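Local coordinates for S-locus protein 11 (Brassica rapa subsp. oleifera, PDB 5GYY), which probably acts as the pollen-side signal of self-incompatibility, a small secreted defensin-like protein recognised by its receptor kinase on the stigma, at residues H11-G16 with E28-N33; G17-S22 with R49-D54. One frame throughout, in Å; residues are numbered along the deposited sequence.

Contact 1: residues H11-G16 with E28-N33; sequences HRLNSG and EAFYTN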
# COMPACT_ATOMS: atom_id res chain seq x y z
N HIS C 11 -17.08 12.33 15.67
CA HIS C 11 -15.70 12.45 16.12
C HIS C 11 -14.81 11.39 15.45
O HIS C 11 -15.18 10.22 15.32
CB HIS C 11 -15.63 12.35 17.64
CG HIS C 11 -14.30 12.70 18.23
ND1 HIS C 11 -14.16 13.61 19.25
CD2 HIS C 11 -13.05 12.23 17.97
CE1 HIS C 11 -12.88 13.70 19.59
NE2 HIS C 11 -12.19 12.87 18.82
N ARG C 12 -13.64 11.83 15.00
CA ARG C 12 -12.76 11.06 14.15
C ARG C 12 -11.47 10.68 14.84
O ARG C 12 -10.76 11.53 15.37
CB ARG C 12 -12.45 11.90 12.94
CG ARG C 12 -11.45 11.33 11.98
CD ARG C 12 -11.44 12.25 10.81
NE ARG C 12 -12.70 12.12 10.09
CZ ARG C 12 -13.46 13.14 9.71
NH1 ARG C 12 -13.11 14.37 10.04
NH2 ARG C 12 -14.58 12.91 9.05
N LEU C 13 -11.16 9.39 14.84
CA LEU C 13 -9.93 8.89 15.42
C LEU C 13 -9.29 7.91 14.44
O LEU C 13 -9.84 6.84 14.18
CB LEU C 13 -10.21 8.25 16.78
CG LEU C 13 -10.86 9.22 17.78
CD1 LEU C 13 -11.33 8.53 19.04
CD2 LEU C 13 -9.92 10.38 18.13
N ASN C 14 -8.16 8.29 13.87
CA ASN C 14 -7.51 7.46 12.86
C ASN C 14 -6.10 7.11 13.32
O ASN C 14 -5.47 7.90 14.00
CB ASN C 14 -7.46 8.18 11.50
CG ASN C 14 -8.82 8.71 11.04
OD1 ASN C 14 -9.87 8.18 11.43
ND2 ASN C 14 -8.81 9.78 10.23
N SER C 15 -5.62 5.92 12.96
CA SER C 15 -4.24 5.53 13.24
C SER C 15 -3.82 4.30 12.42
O SER C 15 -4.67 3.64 11.83
CB SER C 15 -4.06 5.28 14.74
OG SER C 15 -4.94 4.26 15.17
N GLY C 16 -2.52 4.00 12.40
CA GLY C 16 -2.01 2.87 11.65
C GLY C 16 -2.62 1.56 12.11
O GLY C 16 -3.00 1.41 13.27
N GLU C 28 -14.52 2.54 20.26
CA GLU C 28 -15.28 3.14 21.36
C GLU C 28 -14.45 3.27 22.63
O GLU C 28 -14.50 4.28 23.32
CB GLU C 28 -16.56 2.33 21.64
CG GLU C 28 -17.65 2.50 20.59
CD GLU C 28 -18.65 1.35 20.60
OE1 GLU C 28 -18.63 0.53 21.55
OE2 GLU C 28 -19.47 1.27 19.65
N ALA C 29 -13.67 2.23 22.91
CA ALA C 29 -12.77 2.25 24.05
C ALA C 29 -11.70 3.32 23.82
O ALA C 29 -11.35 4.05 24.75
CB ALA C 29 -12.12 0.86 24.24
N PHE C 30 -11.20 3.40 22.58
CA PHE C 30 -10.22 4.39 22.14
C PHE C 30 -10.79 5.79 22.37
O PHE C 30 -10.11 6.67 22.92
CB PHE C 30 -9.90 4.17 20.65
CG PHE C 30 -8.76 5.01 20.12
CD1 PHE C 30 -7.79 5.54 20.96
CD2 PHE C 30 -8.65 5.26 18.75
CE1 PHE C 30 -6.73 6.31 20.46
CE2 PHE C 30 -7.61 6.02 18.24
CZ PHE C 30 -6.64 6.55 19.10
N TYR C 31 -12.05 5.99 21.98
CA TYR C 31 -12.71 7.27 22.17
C TYR C 31 -12.77 7.66 23.65
O TYR C 31 -12.33 8.75 24.03
CB TYR C 31 -14.11 7.28 21.56
CG TYR C 31 -14.88 8.56 21.85
CD1 TYR C 31 -14.64 9.72 21.13
CD2 TYR C 31 -15.85 8.59 22.85
CE1 TYR C 31 -15.33 10.89 21.40
CE2 TYR C 31 -16.56 9.76 23.13
CZ TYR C 31 -16.29 10.90 22.40
OH TYR C 31 -16.99 12.06 22.66
N THR C 32 -13.29 6.75 24.47
CA THR C 32 -13.40 6.99 25.90
C THR C 32 -12.04 7.35 26.50
O THR C 32 -11.93 8.31 27.27
CB THR C 32 -13.95 5.78 26.62
OG1 THR C 32 -15.23 5.46 26.06
CG2 THR C 32 -14.09 6.06 28.11
N ASN C 33 -11.02 6.59 26.13
CA ASN C 33 -9.66 6.87 26.58
C ASN C 33 -9.17 8.28 26.21
O ASN C 33 -8.39 8.89 26.94
CB ASN C 33 -8.71 5.81 26.04
CG ASN C 33 -7.32 6.33 25.88
OD1 ASN C 33 -6.95 6.81 24.81
ND2 ASN C 33 -6.54 6.29 26.95

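Contact 2: residues G17-S22 with R49-D54; sequences GSCGKS and RTRYCD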
# COMPACT_ATOMS: atom_id res chain seq x y z
N GLY C 17 -2.76 0.60 11.20
CA GLY C 17 -3.31 -0.70 11.58
C GLY C 17 -4.63 -1.07 10.92
O GLY C 17 -4.91 -0.68 9.78
N SER C 18 -5.46 -1.83 11.63
CA SER C 18 -6.71 -2.27 11.06
C SER C 18 -7.82 -2.35 12.11
O SER C 18 -7.58 -2.17 13.29
CB SER C 18 -6.56 -3.63 10.36
OG SER C 18 -6.05 -4.61 11.25
N CYS C 19 -9.04 -2.62 11.64
CA CYS C 19 -10.21 -2.75 12.50
C CYS C 19 -10.16 -4.00 13.37
O CYS C 19 -10.35 -3.93 14.58
CB CYS C 19 -11.48 -2.79 11.66
SG CYS C 19 -11.96 -1.19 11.11
N GLY C 20 -9.91 -5.15 12.74
CA GLY C 20 -9.89 -6.41 13.45
C GLY C 20 -11.26 -7.01 13.68
O GLY C 20 -12.25 -6.56 13.10
N LYS C 21 -11.32 -8.02 14.55
CA LYS C 21 -12.55 -8.74 14.83
C LYS C 21 -13.53 -7.93 15.69
O LYS C 21 -14.69 -8.29 15.79
CB LYS C 21 -12.26 -10.07 15.55
CG LYS C 21 -11.79 -11.22 14.67
CD LYS C 21 -11.30 -12.44 15.50
CE LYS C 21 -10.64 -12.07 16.86
NZ LYS C 21 -9.14 -12.01 16.85
N SER C 22 -13.04 -6.86 16.31
CA SER C 22 -13.85 -6.06 17.24
C SER C 22 -13.61 -4.57 17.08
O SER C 22 -13.51 -3.83 18.07
CB SER C 22 -13.56 -6.47 18.68
OG SER C 22 -14.03 -7.78 18.91
N ARG C 49 -4.05 0.56 5.19
CA ARG C 49 -3.33 0.16 6.42
C ARG C 49 -3.59 1.09 7.62
O ARG C 49 -2.71 1.30 8.49
CB ARG C 49 -1.81 0.03 6.15
CG ARG C 49 -1.09 -0.89 7.14
CD ARG C 49 0.43 -0.88 6.98
NE ARG C 49 1.06 0.39 7.38
CZ ARG C 49 0.93 0.96 8.58
NH1 ARG C 49 0.20 0.38 9.51
NH2 ARG C 49 1.54 2.11 8.85
N THR C 50 -4.81 1.61 7.69
CA THR C 50 -5.21 2.60 8.69
C THR C 50 -6.56 2.24 9.27
O THR C 50 -7.44 1.83 8.54
CB THR C 50 -5.31 4.00 8.03
OG1 THR C 50 -4.04 4.35 7.49
CG2 THR C 50 -5.76 5.06 9.05
N ARG C 51 -6.70 2.34 10.58
CA ARG C 51 -7.99 2.15 11.22
C ARG C 51 -8.67 3.52 11.34
O ARG C 51 -8.16 4.42 12.02
CB ARG C 51 -7.83 1.53 12.61
CG ARG C 51 -9.14 1.02 13.22
CD ARG C 51 -8.97 0.65 14.67
NE ARG C 51 -8.47 1.75 15.48
CZ ARG C 51 -8.11 1.63 16.76
NH1 ARG C 51 -8.16 0.44 17.35
NH2 ARG C 51 -7.67 2.68 17.44
N TYR C 52 -9.82 3.66 10.69
CA TYR C 52 -10.60 4.91 10.79
C TYR C 52 -11.72 4.72 11.77
O TYR C 52 -12.62 3.91 11.55
CB TYR C 52 -11.17 5.32 9.42
CG TYR C 52 -10.11 5.65 8.39
CD1 TYR C 52 -9.77 6.98 8.13
CD2 TYR C 52 -9.45 4.65 7.69
CE1 TYR C 52 -8.80 7.29 7.19
CE2 TYR C 52 -8.48 4.94 6.75
CZ TYR C 52 -8.15 6.27 6.51
OH TYR C 52 -7.19 6.57 5.57
N CYS C 53 -11.64 5.42 12.90
CA CYS C 53 -12.78 5.45 13.81
C CYS C 53 -13.69 6.65 13.52
O CYS C 53 -13.24 7.80 13.49
CB CYS C 53 -12.33 5.48 15.27
SG CYS C 53 -11.36 4.08 15.76
N ASP C 54 -14.97 6.38 13.28
CA ASP C 54 -15.99 7.42 13.12
C ASP C 54 -16.97 7.36 14.27
O ASP C 54 -17.83 6.47 14.32
CB ASP C 54 -16.75 7.24 11.80
CG ASP C 54 -16.02 7.85 10.62
OD1 ASP C 54 -15.30 8.86 10.82
OD2 ASP C 54 -16.14 7.32 9.50
O HOH W 1 -8.98 -2.35 16.28

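Contact 1: residues H11-G16 with E28-N33
H11, L13 and S15 of strand 9-16 meet F30 and Y31 of helix 23-35, the packing of helix on antiparallel sheet found in the cysteine-stabilised alpha-beta fold of defensin-like proteins. The segment axes pass 9.7 Å apart at 108° between their N-to-C directions, and the backbones stay well separated, so side chains bridge the gap; no hydrogen bond joins the two segments. H11 and Y31 make a T-shaped pair: the tyrosine turns its edge to one face of the imidazole, the planes stand at 80° and the centroids lie 5.2 Å apart. The touching atom is Y31 CE1, which sits over that face toward its rim, 3.7 Å from H11 ND1. Y31 CB does not aim straight at the strand; with CG anti to the backbone N (chi1 174°), the ring nevertheless swings over to the imidazole. The Y31 side chain also packs on I57 of strand 50-57 and on Q37 and A39 in the loop after the helix.

L13 fills the middle of the contact, dividing its contacts between the two aromatic residues. Its CB touches the phenylalanine ring obliquely at F30 CE2, 3.7 Å away. The CD1 branch goes instead to the helix backbone, and its contacts there continue to Y31 CB. S15, two residues further on, approaches the same ring atom from the opposite side of the ring plane, with OG 4.4 Å from F30 CE2. The closest approach of L13 to the helix is CD1 to Y31 CA, at 3.6 Å.

Contact 2: residues G17-S22 with R49-D54
R51 of strand 50-57 runs its side chain alongside the backbone of S18, in the loop that leads from strand 9-16 to helix 23-35 of this defensin-like protein. Its CB already faces the loop and lies 3.8 Å from S18 O. CG, anti to the backbone N (chi1 -168°), stays beside the same carbonyl and also comes 4.2 Å from C19 SG, the sulfur bonded to C44. CD makes the closest approach, 3.4 Å from S18 O, so three successive carbons line one peptide group. Beyond CD the chain bends at chi3 (57°), and the guanidinium reaches a water lying at its edge, in plane. R51 NH1 donates to this water over 3.1 Å, and the water can in turn donate to C19 O at 2.7 Å, linking the arginine tip to the loop through solvent. NH1 and NH2 also hydrogen-bond to the backbone of another protein chain, so the tip belongs to an interface as well as to the loop.

One direct hydrogen bond joins the segments: G17 N donates to R49 O over 2.8 Å, fairly straight at 157°, although the donor stands above the carbonyl plane. R49 also curls its NH1 back toward G17 N, but both are donors and no bond forms.

R51 thus lies at the meeting point of the fold's elements: its side chain touches D26 of helix 23-35, S15 of strand 9-16 and C44 of strand 41-45, while its own strand runs between the other two.

How the contacts relate
Contacts 1 and 2 have centres 10 Å apart and share one sheet, since strands 9-16 and 50-57 are antiparallel neighbours. Probable backbone hydrogen bonds tie them directly: L13 O to C53 N at 2.6 Å and S15 O to R51 N at 2.7 Å. On the helix side, F30 CD2 lies 3.1 Å from R51 NH2, and the C27–C53 disulfide joins helix 23-35 to the same strand. The segments alternate along the chain, so the two contacts cross in sequence. The glycan on N43 touches D54, which ends segment 49-54 but takes no part in contact 2. The side chain of H11 is about 8 Å from a bound NAG.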